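Local coordinates for fucolectin-related protein (Streptococcus pneumoniae, PDB 2WMF) that probably hydrolyses blood-group carbohydrate antigens of the host, acting as a family 98 glycoside hydrolase, at residues Q445-M450 / T455-L460; K416-D421 / N429-Y434; V118-S121 / N126-P129. One frame throughout, in Å; residues are numbered along the deposited sequence.

Overall arrangement
Contact 3 comes first along the chain and lies in the eight-stranded parallel barrel, where strand 115-121 meets the loop leading to helix 130-139. Contacts 2 and 1 follow in series in the C-terminal part of the protein, across the chain's centre from contact 3. Their own centres are about 8 Å apart, and they touch: strand 419-420 of contact 2 pairs with strand 444-449 of contact 1 at the margin of one antiparallel sheet, while strand 430-434 belongs to a second sheet. The centre of contact 3 lies about 51 Å from that of contact 1 and about 44 Å from that of contact 2. The protein thus joins a barrel to a C-terminal region whose two antiparallel sheets pack together.

Contact 1. Residues Q445-M450 / T455-L460; sequences QVMLPM and TKSLSL
The flat groups here are peptide units, and those of V446 and L460 bond to each other twice, V446 N to L460 O and L460 N to V446 O, the latter at 2.9 Å. L448 and L458 repeat the exchange as a second hydrogen-bonded pair, with L448 N 2.8 Å from L458 O. One face of this backbone layer carries V446, L448, L458 and L460; the other carries M447, P449, S457 and S459. The two strands are the arms of an antiparallel beta hairpin, 168° apart in direction, in one sheet of the C-terminal region. Branched aliphatic residues suit the first face because it is buried: L448 packs on strand 430-434 of the second sheet, L458 on strand 467-472 and L460 on both, while Y418 covers V446. There V446 and L460 lie side by side, as do L448 and L458, whose CD1 and CD2 methyls respectively approach to 4.2 Å. M450 joins the same face, packing on both strands of the second sheet: its bent chain crosses L458 obliquely, SD lying 4.0 Å from L458 CB, and CG also touches the T455 methyl. The second face is more open and more polar. M447 has CG anti to its backbone N (chi1 -172°) and then folds over the neighbouring strand, bringing SD to 3.7 Å from S457 CB while CG lies beside S459 OG; small serines leave room for this long thioether. P449 fits a non-hydrogen-bonded position opposite S457, where no N-H is required for the pairing. Toward the turn, M450 N donates to K456 O at 3.1 Å. K456 and S457 together face S536 on the next strand, forming a classic beta bulge.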
ATOM      1  N   GLN A 445     -21.852   8.772  -1.123  1.00  8.52           N
ATOM      2  CA  GLN A 445     -22.488   8.423  -2.377  1.00  8.95           C
ATOM      3  C   GLN A 445     -21.680   8.985  -3.541  1.00  9.23           C
ATOM      4  O   GLN A 445     -21.064  10.045  -3.434  1.00  8.92           O
ATOM      5  CB  GLN A 445     -23.929   8.956  -2.439  1.00 10.10           C
ATOM      6  CG  GLN A 445     -24.834   8.466  -1.321  1.00 12.01           C
ATOM      7  CD  GLN A 445     -24.591   9.140   0.025  1.00 10.74           C
ATOM      8  OE1 GLN A 445     -24.430  10.357   0.096  1.00 11.48           O
ATOM      9  NE2 GLN A 445     -24.635   8.343   1.118  1.00 11.19           N
ATOM     10  N   VAL A 446     -21.690   8.224  -4.647  1.00  8.33           N
ATOM     11  CA  VAL A 446     -21.189   8.697  -5.902  1.00  8.99           C
ATOM     12  C   VAL A 446     -22.201   8.400  -6.986  1.00  8.38           C
ATOM     13  O   VAL A 446     -22.892   7.376  -6.952  1.00  9.83           O
ATOM     14  CB  VAL A 446     -19.796   8.094  -6.255  1.00  9.22           C
ATOM     15  CG1 VAL A 446     -18.723   8.517  -5.199  1.00 10.47           C
ATOM     16  CG2 VAL A 446     -19.788   6.590  -6.435  1.00  8.83           C
ATOM     17  N   MET A 447     -22.245   9.326  -7.937  1.00  9.55           N
ATOM     18  CA  MET A 447     -22.972   9.141  -9.209  1.00  8.60           C
ATOM     19  C   MET A 447     -21.924   9.273 -10.297  1.00  9.04           C
ATOM     20  O   MET A 447     -21.329  10.323 -10.467  1.00  9.54           O
ATOM     21  CB  MET A 447     -24.060  10.208  -9.386  1.00 10.53           C
ATOM     22  CG  MET A 447     -24.936   9.941 -10.576  1.00 12.76           C
ATOM     23  SD  MET A 447     -24.275  10.283 -12.210  1.00 20.32           S
ATOM     24  CE  MET A 447     -23.664  12.004 -12.152  1.00 19.96           C
ATOM     25  N   LEU A 448     -21.710   8.156 -10.995  1.00  8.95           N
ATOM     26  CA  LEU A 448     -20.657   7.985 -11.971  1.00  8.95           C
ATOM     27  C   LEU A 448     -21.215   7.908 -13.398  1.00  8.12           C
ATOM     28  O   LEU A 448     -21.832   6.915 -13.789  1.00  9.10           O
ATOM     29  CB  LEU A 448     -19.923   6.688 -11.653  1.00  8.89           C
ATOM     30  CG  LEU A 448     -19.409   6.420 -10.246  1.00  7.67           C
ATOM     31  CD1 LEU A 448     -18.797   5.014 -10.102  1.00 10.99           C
ATOM     32  CD2 LEU A 448     -18.437   7.512  -9.794  1.00  9.50           C
ATOM     33  N   PRO A 449     -20.982   8.965 -14.187  1.00  9.55           N
ATOM     34  CA  PRO A 449     -21.247   8.850 -15.631  1.00  9.49           C
ATOM     35  C   PRO A 449     -20.451   7.664 -16.169  1.00  9.97           C
ATOM     36  O   PRO A 449     -19.348   7.366 -15.682  1.00 10.23           O
ATOM     37  CB  PRO A 449     -20.677  10.153 -16.203  1.00 10.97           C
ATOM     38  CG  PRO A 449     -20.627  11.125 -15.046  1.00 11.71           C
ATOM     39  CD  PRO A 449     -20.336  10.241 -13.851  1.00 10.49           C
ATOM     40  N   MET A 450     -21.003   6.995 -17.171  1.00  9.23           N
ATOM     41  CA  MET A 450     -20.341   5.833 -17.742  1.00  9.31           C
ATOM     42  C   MET A 450     -19.932   6.137 -19.182  1.00  8.91           C
ATOM     43  O   MET A 450     -20.451   7.053 -19.810  1.00  9.73           O
ATOM     44  CB  MET A 450     -21.255   4.603 -17.644  1.00  9.37           C
ATOM     45  CG  MET A 450     -21.589   4.200 -16.142  1.00 12.07           C
ATOM     46  SD  MET A 450     -20.112   3.705 -15.205  1.00 11.17           S
ATOM     47  CE  MET A 450     -20.113   1.966 -15.673  1.00 13.30           C
ATOM     48  N   THR A 455     -24.723   1.135 -19.652  1.00 11.81           N
ATOM     49  CA  THR A 455     -25.634   1.941 -18.833  1.00 12.17           C
ATOM     50  C   THR A 455     -25.251   3.400 -18.946  1.00 12.43           C
ATOM     51  O   THR A 455     -24.131   3.728 -19.261  1.00 13.81           O
ATOM     52  CB  THR A 455     -25.652   1.427 -17.361  1.00 12.20           C
ATOM     53  OG1 THR A 455     -26.847   1.886 -16.696  1.00 14.90           O
ATOM     54  CG2 THR A 455     -24.433   1.840 -16.619  1.00 13.26           C
ATOM     55  N   LYS A 456     -26.176   4.319 -18.658  1.00 11.80           N
ATOM     56  CA  LYS A 456     -25.852   5.737 -18.743  1.00 12.01           C
ATOM     57  C   LYS A 456     -25.048   6.205 -17.536  1.00 10.85           C
ATOM     58  O   LYS A 456     -24.036   6.932 -17.686  1.00 11.28           O
ATOM     59  CB  LYS A 456     -27.115   6.581 -18.842  1.00 13.69           C
ATOM     60  CG  LYS A 456     -26.816   7.997 -19.189  1.00 14.48           C
ATOM     61  CD  LYS A 456     -28.098   8.735 -19.422  1.00 18.04           C
ATOM     62  CE  LYS A 456     -27.845  10.081 -20.086  1.00 23.67           C
ATOM     63  NZ  LYS A 456     -26.566  10.727 -19.652  1.00 28.92           N
ATOM     64  N   SER A 457     -25.502   5.838 -16.337  1.00 10.64           N
ATOM     65  CA  SER A 457     -24.766   6.173 -15.145  1.00 10.71           C
ATOM     66  C   SER A 457     -24.924   5.078 -14.119  1.00  9.95           C
ATOM     67  O   SER A 457     -25.799   4.231 -14.212  1.00 10.03           O
ATOM     68  CB  SER A 457     -25.179   7.529 -14.586  1.00 12.37           C
ATOM     69  OG  SER A 457     -26.486   7.456 -14.074  1.00 14.67           O
ATOM     70  N   LEU A 458     -23.995   5.060 -13.168  1.00 10.27           N
ATOM     71  CA  LEU A 458     -23.978   4.050 -12.112  1.00 10.38           C
ATOM     72  C   LEU A 458     -23.775   4.801 -10.809  1.00 10.32           C
ATOM     73  O   LEU A 458     -22.844   5.588 -10.667  1.00 10.95           O
ATOM     74  CB  LEU A 458     -22.862   3.035 -12.387  1.00 11.36           C
ATOM     75  CG  LEU A 458     -22.691   1.855 -11.449  1.00 12.57           C
ATOM     76  CD1 LEU A 458     -21.960   0.720 -12.163  1.00 16.80           C
ATOM     77  CD2 LEU A 458     -21.896   2.236 -10.198  1.00 16.38           C
ATOM     78  N   SER A 459     -24.684   4.609  -9.880  1.00  9.69           N
ATOM     79  CA  SER A 459     -24.512   5.170  -8.550  1.00  8.72           C
ATOM     80  C   SER A 459     -24.219   4.119  -7.473  1.00  8.21           C
ATOM     81  O   SER A 459     -24.643   2.971  -7.558  1.00  7.73           O
ATOM     82  CB  SER A 459     -25.816   5.889  -8.190  1.00  9.67           C
ATOM     83  OG  SER A 459     -26.007   6.993  -9.073  1.00 11.75           O
ATOM     84  N   LEU A 460     -23.539   4.566  -6.403  1.00  9.30           N
ATOM     85  CA  LEU A 460     -23.236   3.719  -5.254  1.00  9.50           C
ATOM     86  C   LEU A 460     -23.478   4.489  -3.954  1.00  8.87           C
ATOM     87  O   LEU A 460     -23.120   5.696  -3.849  1.00  9.21           O
ATOM     88  CB  LEU A 460     -21.765   3.222  -5.257  1.00  8.94           C
ATOM     89  CG  LEU A 460     -21.426   2.169  -6.306  1.00 10.67           C
ATOM     90  CD1 LEU A 460     -19.912   2.111  -6.534  1.00 13.31           C
ATOM     91  CD2 LEU A 460     -21.905   0.824  -5.746  1.00 15.40           C
TER
HETATM   92  O   HOH W   1     -23.030   7.907 -19.982  1.00 10.96           O

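Contact 2. Residues K416-D421 / N429-Y434; sequences KLYEGD and NSWYIY
Two antiparallel sheets of the C-terminal region meet here near one margin, with W431 of strand 430-434 reaching across to L417 and Y418, which lead into the short edge strand 419-420. The indole does the touching with the far end of its six-membered ring. L417 O lies at the ring edge, near its plane, 3.5 Å from W431 CH2 and 3.7 Å from W431 CZ2, an approach that sets a carbonyl against the slightly positive C-H rim of the aromatic system. L417 CB packs on the same corner, 3.7 Å from W431 CH2, and Y418 CB comes to 4.1 Å from that atom. The backbones are far apart, with the nearest CA pair, Y418 and W431, separated by 10.2 Å, and so a side chain as long as tryptophan is suited to closing the distance. The CB of W431 already heads toward 416-421. Its NE1 is hydrogen-bonded to P449 O, which fixes how the ring is turned, and R426 makes a cation-pi contact with it. The Y418 hydroxyl is held by G422 O. An aromatic side chain here bridges the gap between two antiparallel sheets packed face to face, the arrangement of a beta sandwich.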
ATOM      1  N   LYS A 416     -14.175  17.737 -14.040  1.00 11.77           N
ATOM      2  CA  LYS A 416     -14.934  17.034 -12.998  1.00 11.32           C
ATOM      3  C   LYS A 416     -15.645  15.852 -13.660  1.00 11.14           C
ATOM      4  O   LYS A 416     -16.335  16.027 -14.690  1.00 10.87           O
ATOM      5  CB  LYS A 416     -15.937  17.986 -12.313  1.00 11.87           C
ATOM      6  CG  LYS A 416     -16.552  17.396 -11.035  1.00 13.78           C
ATOM      7  CD  LYS A 416     -17.547  18.362 -10.421  1.00 15.57           C
ATOM      8  CE  LYS A 416     -18.261  17.740  -9.276  1.00 18.48           C
ATOM      9  NZ  LYS A 416     -19.116  18.702  -8.512  1.00 21.17           N
ATOM     10  N   LEU A 417     -15.441  14.663 -13.093  1.00 10.28           N
ATOM     11  CA  LEU A 417     -15.922  13.430 -13.711  1.00  9.40           C
ATOM     12  C   LEU A 417     -17.072  12.721 -13.011  1.00  9.74           C
ATOM     13  O   LEU A 417     -17.647  11.794 -13.573  1.00  9.71           O
ATOM     14  CB  LEU A 417     -14.778  12.417 -13.880  1.00  9.19           C
ATOM     15  CG  LEU A 417     -13.541  12.909 -14.624  1.00  9.64           C
ATOM     16  CD1 LEU A 417     -12.473  11.816 -14.802  1.00 10.00           C
ATOM     17  CD2 LEU A 417     -13.940  13.532 -16.008  1.00 11.94           C
ATOM     18  N   TYR A 418     -17.404  13.102 -11.770  1.00  9.10           N
ATOM     19  CA  TYR A 418     -18.503  12.457 -11.095  1.00  8.86           C
ATOM     20  C   TYR A 418     -19.111  13.428 -10.088  1.00  9.10           C
ATOM     21  O   TYR A 418     -18.479  14.459  -9.785  1.00  9.94           O
ATOM     22  CB  TYR A 418     -18.049  11.169 -10.376  1.00  8.50           C
ATOM     23  CG  TYR A 418     -17.138  11.374  -9.173  1.00  7.42           C
ATOM     24  CD1 TYR A 418     -17.638  11.270  -7.851  1.00  9.26           C
ATOM     25  CD2 TYR A 418     -15.768  11.678  -9.342  1.00  8.55           C
ATOM     26  CE1 TYR A 418     -16.794  11.464  -6.746  1.00  8.22           C
ATOM     27  CE2 TYR A 418     -14.917  11.887  -8.223  1.00  8.01           C
ATOM     28  CZ  TYR A 418     -15.417  11.719  -6.939  1.00  7.40           C
ATOM     29  OH  TYR A 418     -14.566  11.865  -5.831  1.00  8.07           O
ATOM     30  N   GLU A 419     -20.289  13.062  -9.581  1.00  9.68           N
ATOM     31  CA  GLU A 419     -20.973  13.808  -8.539  1.00  9.88           C
ATOM     32  C   GLU A 419     -21.043  12.982  -7.259  1.00  9.45           C
ATOM     33  O   GLU A 419     -20.991  11.745  -7.278  1.00  9.07           O
ATOM     34  CB  GLU A 419     -22.401  14.161  -8.984  1.00 11.08           C
ATOM     35  CG  GLU A 419     -22.455  15.049 -10.214  1.00 14.03           C
ATOM     36  CD  GLU A 419     -21.959  16.457  -9.943  1.00 18.88           C
ATOM     37  OE1 GLU A 419     -21.922  16.891  -8.787  1.00 18.05           O
ATOM     38  OE2 GLU A 419     -21.592  17.159 -10.914  1.00 26.24           O
ATOM     39  N   GLY A 420     -21.188  13.675  -6.136  1.00  9.43           N
ATOM     40  CA  GLY A 420     -21.274  13.035  -4.825  1.00  8.97           C
ATOM     41  C   GLY A 420     -20.089  13.382  -3.942  1.00  8.82           C
ATOM     42  O   GLY A 420     -19.286  14.245  -4.259  1.00 10.53           O
ATOM     43  N   ASP A 421     -20.065  12.748  -2.770  1.00  8.66           N
ATOM     44  CA  ASP A 421     -19.053  13.001  -1.751  1.00  8.06           C
ATOM     45  C   ASP A 421     -18.089  11.832  -1.483  1.00  8.28           C
ATOM     46  O   ASP A 421     -17.229  11.997  -0.621  1.00  8.91           O
ATOM     47  CB  ASP A 421     -19.652  13.487  -0.421  1.00  8.41           C
ATOM     48  CG  ASP A 421     -20.689  12.538   0.199  1.00  8.61           C
ATOM     49  OD1 ASP A 421     -20.940  11.434  -0.329  1.00  9.32           O
ATOM     50  OD2 ASP A 421     -21.269  12.926   1.274  1.00  9.19           O
ATOM     51  N   ASN A 429     -10.559   2.290 -18.583  1.00  8.15           N
ATOM     52  CA  ASN A 429     -11.977   1.926 -18.727  1.00  7.86           C
ATOM     53  C   ASN A 429     -12.617   1.488 -17.430  1.00  7.47           C
ATOM     54  O   ASN A 429     -13.632   0.817 -17.453  1.00  8.62           O
ATOM     55  CB  ASN A 429     -12.174   0.829 -19.801  1.00  7.99           C
ATOM     56  CG  ASN A 429     -11.453  -0.475 -19.484  1.00  8.72           C
ATOM     57  OD1 ASN A 429     -10.349  -0.481 -18.977  1.00 12.65           O
ATOM     58  ND2 ASN A 429     -12.061  -1.582 -19.845  1.00  9.43           N
ATOM     59  N   SER A 430     -12.044   1.913 -16.304  1.00  7.74           N
ATOM     60  CA  SER A 430     -12.583   1.553 -14.997  1.00  6.99           C
ATOM     61  C   SER A 430     -12.765   2.758 -14.051  1.00  6.69           C
ATOM     62  O   SER A 430     -12.081   3.786 -14.194  1.00  7.38           O
ATOM     63  CB  SER A 430     -11.678   0.567 -14.287  1.00  8.52           C
ATOM     64  OG  SER A 430     -11.470  -0.605 -15.031  1.00  7.97           O
ATOM     65  N   TRP A 431     -13.673   2.585 -13.090  1.00  7.47           N
ATOM     66  CA  TRP A 431     -13.797   3.447 -11.944  1.00  7.24           C
ATOM     67  C   TRP A 431     -13.265   2.710 -10.723  1.00  6.15           C
ATOM     68  O   TRP A 431     -13.641   1.560 -10.472  1.00  7.68           O
ATOM     69  CB  TRP A 431     -15.277   3.792 -11.665  1.00  7.60           C
ATOM     70  CG  TRP A 431     -15.891   4.830 -12.566  1.00  7.86           C
ATOM     71  CD1 TRP A 431     -16.915   4.638 -13.508  1.00  9.24           C
ATOM     72  CD2 TRP A 431     -15.630   6.219 -12.532  1.00  7.86           C
ATOM     73  NE1 TRP A 431     -17.262   5.848 -14.078  1.00  9.10           N
ATOM     74  CE2 TRP A 431     -16.524   6.849 -13.479  1.00  9.75           C
ATOM     75  CE3 TRP A 431     -14.770   7.014 -11.781  1.00  9.23           C
ATOM     76  CZ2 TRP A 431     -16.554   8.212 -13.667  1.00  8.73           C
ATOM     77  CZ3 TRP A 431     -14.824   8.392 -11.973  1.00  9.09           C
ATOM     78  CH2 TRP A 431     -15.687   8.968 -12.929  1.00 10.99           C
ATOM     79  N   TYR A 432     -12.430   3.405  -9.947  1.00  6.59           N
ATOM     80  CA  TYR A 432     -11.903   2.939  -8.657  1.00  7.43           C
ATOM     81  C   TYR A 432     -12.527   3.856  -7.569  1.00  7.45           C
ATOM     82  O   TYR A 432     -12.406   5.083  -7.637  1.00  8.31           O
ATOM     83  CB  TYR A 432     -10.365   2.995  -8.615  1.00  7.79           C
ATOM     84  CG  TYR A 432      -9.776   1.835  -9.366  1.00  7.47           C
ATOM     85  CD1 TYR A 432      -9.432   0.677  -8.683  1.00  8.01           C
ATOM     86  CD2 TYR A 432      -9.707   1.823 -10.761  1.00  9.00           C
ATOM     87  CE1 TYR A 432      -9.011  -0.465  -9.343  1.00  8.27           C
ATOM     88  CE2 TYR A 432      -9.271   0.664 -11.466  1.00  7.10           C
ATOM     89  CZ  TYR A 432      -8.926  -0.477 -10.769  1.00  8.74           C
ATOM     90  OH  TYR A 432      -8.521  -1.616 -11.449  1.00  9.32           O
ATOM     91  N   ILE A 433     -13.186   3.246  -6.586  1.00  7.87           N
ATOM     92  CA  ILE A 433     -14.108   3.943  -5.702  1.00  7.80           C
ATOM     93  C   ILE A 433     -13.904   3.504  -4.244  1.00  7.05           C
ATOM     94  O   ILE A 433     -13.696   2.318  -3.972  1.00  7.63           O
ATOM     95  CB  ILE A 433     -15.567   3.589  -6.081  1.00  8.16           C
ATOM     96  CG1 ILE A 433     -15.845   3.914  -7.551  1.00  9.15           C
ATOM     97  CG2 ILE A 433     -16.563   4.242  -5.158  1.00  8.76           C
ATOM     98  CD1 ILE A 433     -16.604   2.820  -8.239  1.00  9.02           C
ATOM     99  N   TYR A 434     -14.029   4.443  -3.314  1.00  7.18           N
ATOM    100  CA  TYR A 434     -14.184   4.108  -1.898  1.00  7.50           C
ATOM    101  C   TYR A 434     -14.843   5.216  -1.086  1.00  7.23           C
ATOM    102  O   TYR A 434     -14.910   6.368  -1.487  1.00  7.09           O
ATOM    103  CB  TYR A 434     -12.890   3.624  -1.252  1.00  7.71           C
ATOM    104  CG  TYR A 434     -11.635   4.484  -1.261  1.00  8.80           C
ATOM    105  CD1 TYR A 434     -11.593   5.731  -0.618  1.00  8.00           C
ATOM    106  CD2 TYR A 434     -10.439   4.033  -1.878  1.00  8.23           C
ATOM    107  CE1 TYR A 434     -10.439   6.510  -0.626  1.00  7.09           C
ATOM    108  CE2 TYR A 434      -9.272   4.784  -1.842  1.00  8.29           C
ATOM    109  CZ  TYR A 434      -9.251   6.019  -1.208  1.00  8.55           C
ATOM    110  OH  TYR A 434      -8.090   6.756  -1.136  1.00  8.48           O
TER

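Contact 3. Residues V118-S121 / N126-P129; sequences VIMS and NTVP
T127 is the first residue of 126-129 to meet the strand, and it does so with its methyl: CG2 sits 3.2 Å from I119 O, with T127 CB behind it at 3.5 Å. The same methyl also reaches M120, lying 4.2 Å from M120 CG. Threonine suits the place because its two branches have different tasks. With chi1 at 48°, OG1 lies between the backbone N and the carbonyl carbon, while CG2 is anti to the carbonyl carbon; CG2 can thus face the strand as OG1 hydrogen-bonds to the hydroxyl of Y166 on helix 159-172, which also bonds to V128 O and so grips two successive loop residues. V128 continues the contact through its backbone as well as its side chain. A water bridges the segments, donating to I119 O at 2.8 Å and accepting from V128 N at 2.9 Å, so a buried carbonyl and a loop N-H are both satisfied although they do not meet directly. Strand 115-121 is the third of the parallel eight-stranded beta/alpha barrel, and 126-129 is the end of the loop that carries the chain from this strand to helix 130-139. I119 has an unextended psi of -8°, a local departure from regular strand geometry beside the loop. V128 CG2 packs on I119 CB at 4.1 Å, and Y101 of helix 95-111 touches both side chains; two beta-branched residues give this buried spot compact, stiff apolar surfaces. P129 then takes the N-cap position of helix 130-139.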
ATOM      1  N   VAL A 118      16.311  -7.413   5.504  1.00  9.43           N
ATOM      2  CA  VAL A 118      16.365  -6.033   6.010  1.00  9.97           C
ATOM      3  C   VAL A 118      17.764  -5.831   6.585  1.00  9.64           C
ATOM      4  O   VAL A 118      18.107  -6.455   7.597  1.00 10.91           O
ATOM      5  CB  VAL A 118      15.326  -5.751   7.102  1.00 10.14           C
ATOM      6  CG1 VAL A 118      15.461  -4.301   7.576  1.00 10.00           C
ATOM      7  CG2 VAL A 118      13.868  -6.075   6.616  1.00 10.52           C
ATOM      8  N   ILE A 119      18.569  -5.023   5.911  1.00  9.37           N
ATOM      9  CA  ILE A 119      19.962  -4.760   6.325  1.00  9.84           C
ATOM     10  C   ILE A 119      20.235  -3.338   6.792  1.00  8.84           C
ATOM     11  O   ILE A 119      21.325  -3.064   7.287  1.00  9.61           O
ATOM     12  CB  ILE A 119      20.999  -5.183   5.262  1.00  9.51           C
ATOM     13  CG1 ILE A 119      20.961  -4.249   4.037  1.00 10.14           C
ATOM     14  CG2 ILE A 119      20.755  -6.700   4.854  1.00 11.43           C
ATOM     15  CD1 ILE A 119      22.115  -4.485   3.093  1.00 12.16           C
ATOM     16  N   MET A 120      19.254  -2.442   6.631  1.00  8.95           N
ATOM     17  CA  MET A 120      19.367  -1.070   7.082  1.00  9.19           C
ATOM     18  C   MET A 120      18.055  -0.622   7.736  1.00  8.69           C
ATOM     19  O   MET A 120      16.990  -0.945   7.237  1.00  8.58           O
ATOM     20  CB  MET A 120      19.650  -0.103   5.910  1.00  9.20           C
ATOM     21  CG  MET A 120      21.055  -0.169   5.278  1.00  9.74           C
ATOM     22  SD  MET A 120      21.243   0.986   3.929  1.00 10.06           S
ATOM     23  CE  MET A 120      21.512   2.532   4.811  1.00 10.68           C
ATOM     24  N   SER A 121      18.172   0.060   8.890  1.00  8.19           N
ATOM     25  CA  SER A 121      17.016   0.644   9.552  1.00  9.43           C
ATOM     26  C   SER A 121      17.429   1.624  10.657  1.00  9.08           C
ATOM     27  O   SER A 121      18.513   1.504  11.235  1.00 10.44           O
ATOM     28  CB  SER A 121      16.143  -0.441  10.170  1.00  8.84           C
ATOM     29  OG  SER A 121      14.896   0.091  10.595  1.00 10.66           O
ATOM     30  N   ASN A 126      26.619   1.402  10.952  1.00 12.34           N
ATOM     31  CA  ASN A 126      27.565   0.251  10.902  1.00 12.96           C
ATOM     32  C   ASN A 126      26.819  -1.038  10.586  1.00 12.47           C
ATOM     33  O   ASN A 126      26.680  -1.951  11.421  1.00 12.48           O
ATOM     34  CB  ASN A 126      28.357   0.178  12.224  1.00 14.46           C
ATOM     35  CG  ASN A 126      29.247   1.394  12.425  1.00 21.12           C
ATOM     36  OD1 ASN A 126      29.203   2.042  13.470  1.00 28.97           O
ATOM     37  ND2 ASN A 126      30.034   1.734  11.404  1.00 25.74           N
ATOM     38  N   THR A 127      26.329  -1.088   9.337  1.00 11.45           N
ATOM     39  CA  THR A 127      25.549  -2.209   8.808  1.00 12.34           C
ATOM     40  C   THR A 127      26.498  -3.173   8.105  1.00 12.63           C
ATOM     41  O   THR A 127      27.698  -2.862   7.962  1.00 13.56           O
ATOM     42  CB  THR A 127      24.463  -1.686   7.861  1.00 11.96           C
ATOM     43  OG1 THR A 127      25.029  -0.739   6.929  1.00 10.90           O
ATOM     44  CG2 THR A 127      23.340  -1.010   8.712  1.00 12.70           C
ATOM     45  N   VAL A 128      25.981  -4.313   7.656  1.00 12.25           N
ATOM     46  CA  VAL A 128      26.841  -5.366   7.086  1.00 13.19           C
ATOM     47  C   VAL A 128      27.607  -4.839   5.887  1.00 13.44           C
ATOM     48  O   VAL A 128      27.104  -3.995   5.109  1.00 13.40           O
ATOM     49  CB  VAL A 128      26.060  -6.684   6.739  1.00 13.17           C
ATOM     50  CG1 VAL A 128      25.575  -7.367   8.020  1.00 13.48           C
ATOM     51  CG2 VAL A 128      24.918  -6.415   5.782  1.00 14.19           C
ATOM     52  N   PRO A 129      28.868  -5.283   5.740  1.00 14.61           N
ATOM     53  CA  PRO A 129      29.651  -4.783   4.606  1.00 14.43           C
ATOM     54  C   PRO A 129      29.080  -5.125   3.237  1.00 14.30           C
ATOM     55  O   PRO A 129      28.543  -6.202   3.068  1.00 13.39           O
ATOM     56  CB  PRO A 129      31.001  -5.506   4.790  1.00 14.98           C
ATOM     57  CG  PRO A 129      31.073  -5.863   6.237  1.00 16.11           C
ATOM     58  CD  PRO A 129      29.657  -6.190   6.604  1.00 14.61           C
TER
HETATM   59  O   HOH W   2      23.250  -4.627   8.562  1.00 13.69           O